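Local coordinates for proton-dependent oligopeptide transporter family protein (PDB 6EI3), which probably carries small peptides across the bacterial inner membrane together with protons, as a POT-family member of the major facilitator superfamily, captured here in an auto-inhibited state, at residues F345-L348 with V349-L353; F408-V411 with L412-T416. All coordinates share one frame; numbering follows the deposited sequence.

Contact 1: F345-L348 with V349-L353; sequences FNNL and VLYPL
N346 and Y351, five residues apart on one helix, meet through a side chain that lies over a ring before bonding to its hydroxyl. The CB of N346 sits over one face of the Y351 ring, a CH-pi contact 3.8 Å from the ring centroid, offset toward the rim and nearest CZ. With CG of N346 anti to its carbonyl carbon (chi1 -69°), the amide continues past the ring at a steep tilt. Its OD1 turns to the methyl CD2 of L350, 3.9 Å off, while ND2 donates to the OH of Y351 over 3.2 Å, slightly out of the amide plane. Asparagine suits the place: it is short enough to lie against the ring and still has an N-H for the phenol. The same pair is joined through the backbone, where Y351 N donates to N346 O at 2.8 Å, an i to i+5 bond characteristic of a pi-type turn. F345 O is shared: V349 N gives it an i to i+4 bond and L350 N an i to i+5 bond of the same widened turn, from opposite faces of its plane. P352, lacking an N-H, gives no bond to the turn before, and the helix kinks there; its CG lies 3.4 Å from N347 O. CE1 of F345 rests 3.8 Å from CG1 of V349, apolar groups suited to a surface position; L348, pointing another way, touches a bound monoacylglycerol. Another flank of helix 334-357, with N346, L350 and Y351, packs on helix 400-424, and Y351 makes a cation-pi contact with R366 of helix 363-389.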
loop_
_atom_site.group_PDB
_atom_site.type_symbol
_atom_site.label_atom_id
_atom_site.label_comp_id
_atom_site.label_asym_id
_atom_site.label_seq_id
_atom_site.Cartn_x
_atom_site.Cartn_y
_atom_site.Cartn_z
ATOM N N PHE A 345 8.972 -18.441 10.696
ATOM C CA PHE A 345 9.437 -19.603 9.940
ATOM C C PHE A 345 10.641 -19.193 9.064
ATOM O O PHE A 345 11.660 -19.873 9.088
ATOM C CB PHE A 345 8.337 -20.252 9.087
ATOM C CG PHE A 345 8.856 -21.326 8.157
ATOM C CD1 PHE A 345 9.126 -22.607 8.629
ATOM C CD2 PHE A 345 9.047 -21.066 6.803
ATOM C CE1 PHE A 345 9.600 -23.604 7.766
ATOM C CE2 PHE A 345 9.523 -22.063 5.941
ATOM C CZ PHE A 345 9.789 -23.326 6.427
ATOM N N ASN A 346 10.521 -18.093 8.308
ATOM C CA ASN A 346 11.619 -17.616 7.460
ATOM C C ASN A 346 12.837 -17.177 8.313
ATOM O O ASN A 346 13.952 -17.597 8.026
ATOM C CB ASN A 346 11.150 -16.505 6.507
ATOM C CG ASN A 346 10.207 -16.945 5.406
ATOM O OD1 ASN A 346 9.620 -18.026 5.436
ATOM N ND2 ASN A 346 10.059 -16.125 4.376
ATOM N N ASN A 347 12.605 -16.432 9.404
ATOM C CA ASN A 347 13.665 -15.947 10.303
ATOM C C ASN A 347 14.397 -17.024 11.106
ATOM O O ASN A 347 15.611 -16.917 11.275
ATOM C CB ASN A 347 13.122 -14.878 11.259
ATOM C CG ASN A 347 12.896 -13.532 10.616
ATOM O OD1 ASN A 347 13.248 -13.292 9.455
ATOM N ND2 ASN A 347 12.338 -12.603 11.380
ATOM N N LEU A 348 13.673 -18.032 11.615
ATOM C CA LEU A 348 14.217 -19.088 12.472
ATOM C C LEU A 348 14.526 -20.409 11.752
ATOM O O LEU A 348 15.323 -21.199 12.265
ATOM C CB LEU A 348 13.244 -19.348 13.646
ATOM C CG LEU A 348 13.336 -18.455 14.896
ATOM C CD1 LEU A 348 12.946 -17.013 14.611
ATOM C CD2 LEU A 348 12.438 -18.988 15.999
ATOM N N VAL A 349 13.883 -20.673 10.597
ATOM C CA VAL A 349 14.080 -21.949 9.891
ATOM C C VAL A 349 14.656 -21.781 8.472
ATOM O O VAL A 349 15.743 -22.295 8.216
ATOM C CB VAL A 349 12.790 -22.837 9.881
ATOM C CG1 VAL A 349 13.047 -24.196 9.231
ATOM C CG2 VAL A 349 12.212 -23.014 11.285
ATOM N N LEU A 350 13.918 -21.115 7.552
ATOM C CA LEU A 350 14.288 -20.983 6.139
ATOM C C LEU A 350 15.584 -20.198 5.864
ATOM O O LEU A 350 16.422 -20.716 5.132
ATOM C CB LEU A 350 13.135 -20.419 5.298
ATOM C CG LEU A 350 13.330 -20.415 3.770
ATOM C CD1 LEU A 350 13.584 -21.819 3.225
ATOM C CD2 LEU A 350 12.156 -19.785 3.084
ATOM N N TYR A 351 15.727 -18.960 6.384
ATOM C CA TYR A 351 16.939 -18.152 6.153
ATOM C C TYR A 351 18.159 -18.823 6.781
ATOM O O TYR A 351 19.090 -19.104 6.017
ATOM C CB TYR A 351 16.795 -16.666 6.557
ATOM C CG TYR A 351 15.628 -15.940 5.915
ATOM C CD1 TYR A 351 15.153 -16.307 4.656
ATOM C CD2 TYR A 351 15.022 -14.860 6.550
ATOM C CE1 TYR A 351 14.062 -15.663 4.076
ATOM C CE2 TYR A 351 13.944 -14.188 5.966
ATOM C CZ TYR A 351 13.474 -14.590 4.726
ATOM O OH TYR A 351 12.412 -13.942 4.149
ATOM N N PRO A 352 18.133 -19.246 8.082
ATOM C CA PRO A 352 19.294 -19.970 8.637
ATOM C C PRO A 352 19.660 -21.231 7.859
ATOM O O PRO A 352 20.842 -21.458 7.656
ATOM C CB PRO A 352 18.867 -20.266 10.073
ATOM C CG PRO A 352 17.951 -19.155 10.409
ATOM C CD PRO A 352 17.131 -19.015 9.146
ATOM N N LEU A 353 18.666 -21.996 7.350
ATOM C CA LEU A 353 18.898 -23.194 6.525
ATOM C C LEU A 353 19.692 -22.805 5.288
ATOM O O LEU A 353 20.815 -23.272 5.124
ATOM C CB LEU A 353 17.571 -23.878 6.117
ATOM C CG LEU A 353 17.651 -25.086 5.154
ATOM C CD1 LEU A 353 18.370 -26.299 5.800
ATOM C CD2 LEU A 353 16.270 -25.496 4.676
#

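Contact 2: F408-V411 with L412-T416; sequences FGEV and LVSAT
L412 N bonds to F408 O and V413 N to G409 O in regular i to i+4 fashion, but E410 O then takes A415 N at 3.3 Å, an i to i+5 bond, beside a weak bond from S414 N. On the flank beside helix 334-357, CD1 of L412 lies over one face of the F408 ring, a CH-pi contact 4.0 Å from the centroid. With CG of F408 anti to the backbone N (chi1 -173°), the ring projects from the helix with one face turned to L412, and a branched leucine can set one methyl on that face. E410 runs out extended, its CG 3.8 Å from CB of S414. Water 1 bridges the polar tips, donating to E410 OE2 at 2.9 Å and hydrogen-bonding to S414 OG, while E410 OE1 accepts from N335. T416 OG1 donates to L412 O at 2.7 Å, coming from above the carbonyl plane, and water 2 links the same hydroxyl to V411 O, 2.8 Å from the water. A threonine hydroxyl that bonds back to the carbonyl four residues earlier is a familiar way of satisfying a polar group in a transmembrane helix, here in a bundle of the major facilitator fold.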
loop_
_atom_site.group_PDB
_atom_site.type_symbol
_atom_site.label_atom_id
_atom_site.label_comp_id
_atom_site.label_asym_id
_atom_site.label_seq_id
_atom_site.Cartn_x
_atom_site.Cartn_y
_atom_site.Cartn_z
ATOM N N PHE A 408 3.602 -15.796 1.533
ATOM C CA PHE A 408 5.023 -16.147 1.490
ATOM C C PHE A 408 5.748 -15.062 0.671
ATOM O O PHE A 408 6.754 -14.517 1.136
ATOM C CB PHE A 408 5.258 -17.558 0.897
ATOM C CG PHE A 408 6.693 -18.037 0.976
ATOM C CD1 PHE A 408 7.345 -18.146 2.204
ATOM C CD2 PHE A 408 7.368 -18.451 -0.167
ATOM C CE1 PHE A 408 8.664 -18.623 2.278
ATOM C CE2 PHE A 408 8.689 -18.916 -0.091
ATOM C CZ PHE A 408 9.323 -19.000 1.127
ATOM N N GLY A 409 5.174 -14.691 -0.476
ATOM C CA GLY A 409 5.721 -13.625 -1.307
ATOM C C GLY A 409 5.798 -12.305 -0.558
ATOM O O GLY A 409 6.839 -11.645 -0.573
ATOM N N GLU A 410 4.713 -11.943 0.151
ATOM C CA GLU A 410 4.623 -10.719 0.957
ATOM C C GLU A 410 5.754 -10.626 1.987
ATOM O O GLU A 410 6.428 -9.605 2.042
ATOM C CB GLU A 410 3.264 -10.632 1.664
ATOM C CG GLU A 410 3.157 -9.431 2.593
ATOM C CD GLU A 410 2.001 -9.412 3.570
ATOM O OE1 GLU A 410 1.264 -10.419 3.669
ATOM O OE2 GLU A 410 1.821 -8.366 4.228
ATOM N N VAL A 411 5.957 -11.691 2.789
ATOM C CA VAL A 411 7.011 -11.770 3.807
ATOM C C VAL A 411 8.410 -11.605 3.154
ATOM O O VAL A 411 9.275 -10.936 3.724
ATOM C CB VAL A 411 6.876 -13.084 4.645
ATOM C CG1 VAL A 411 8.139 -13.384 5.434
ATOM C CG2 VAL A 411 5.662 -13.022 5.580
ATOM N N LEU A 412 8.582 -12.138 1.933
ATOM C CA LEU A 412 9.836 -12.048 1.185
ATOM C C LEU A 412 10.077 -10.660 0.565
ATOM O O LEU A 412 11.220 -10.211 0.556
ATOM C CB LEU A 412 9.901 -13.111 0.081
ATOM C CG LEU A 412 10.113 -14.572 0.483
ATOM C CD1 LEU A 412 9.865 -15.493 -0.724
ATOM C CD2 LEU A 412 11.530 -14.812 1.005
ATOM N N VAL A 413 9.043 -9.994 0.012
ATOM C CA VAL A 413 9.329 -8.714 -0.649
ATOM C C VAL A 413 8.869 -7.491 0.190
ATOM O O VAL A 413 9.629 -6.523 0.312
ATOM C CB VAL A 413 8.841 -8.663 -2.136
ATOM C CG1 VAL A 413 7.336 -8.849 -2.271
ATOM C CG2 VAL A 413 9.313 -7.390 -2.854
ATOM N N SER A 414 7.642 -7.525 0.731
ATOM C CA SER A 414 7.064 -6.408 1.480
ATOM C C SER A 414 7.770 -6.139 2.783
ATOM O O SER A 414 8.129 -4.985 3.024
ATOM C CB SER A 414 5.563 -6.592 1.687
ATOM O OG SER A 414 5.009 -5.404 2.216
ATOM N N ALA A 415 8.035 -7.187 3.591
ATOM C CA ALA A 415 8.765 -7.038 4.852
ATOM C C ALA A 415 10.254 -6.646 4.635
ATOM O O ALA A 415 10.823 -5.949 5.463
ATOM C CB ALA A 415 8.667 -8.321 5.665
ATOM N N THR A 416 10.865 -7.076 3.516
ATOM C CA THR A 416 12.259 -6.802 3.162
ATOM C C THR A 416 12.480 -5.412 2.529
ATOM O O THR A 416 13.493 -4.772 2.815
ATOM C CB THR A 416 12.738 -7.873 2.184
ATOM O OG1 THR A 416 12.421 -9.162 2.701
ATOM C CG2 THR A 416 14.224 -7.787 1.896
HETATM O O HOH W 1 2.392 -5.802 2.953
HETATM O O HOH W 2 11.786 -11.396 4.878
#

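Contact 2 is almost wholly buried, whereas contact 1 is only partly so and touches lipid through L348. Each lies within a single helix, 334-357 and 400-424, and one flank of the first packs on the second: N346 OD1 comes within 3.4 Å of F408 CE1, and Y351 OH equally close to L412 CD2. Contact 1 holds a pi-type turn with two i to i+5 bonds and a proline kink, while contact 2 has a single, longer i to i+5 bond. Their chemistry follows their place. Residues 345-353 pair an amide directly with a phenol and give apolar side chains to the surface, while the more central 408-416 uses two waters to serve a carboxylate, hydroxyls and a backbone carbonyl.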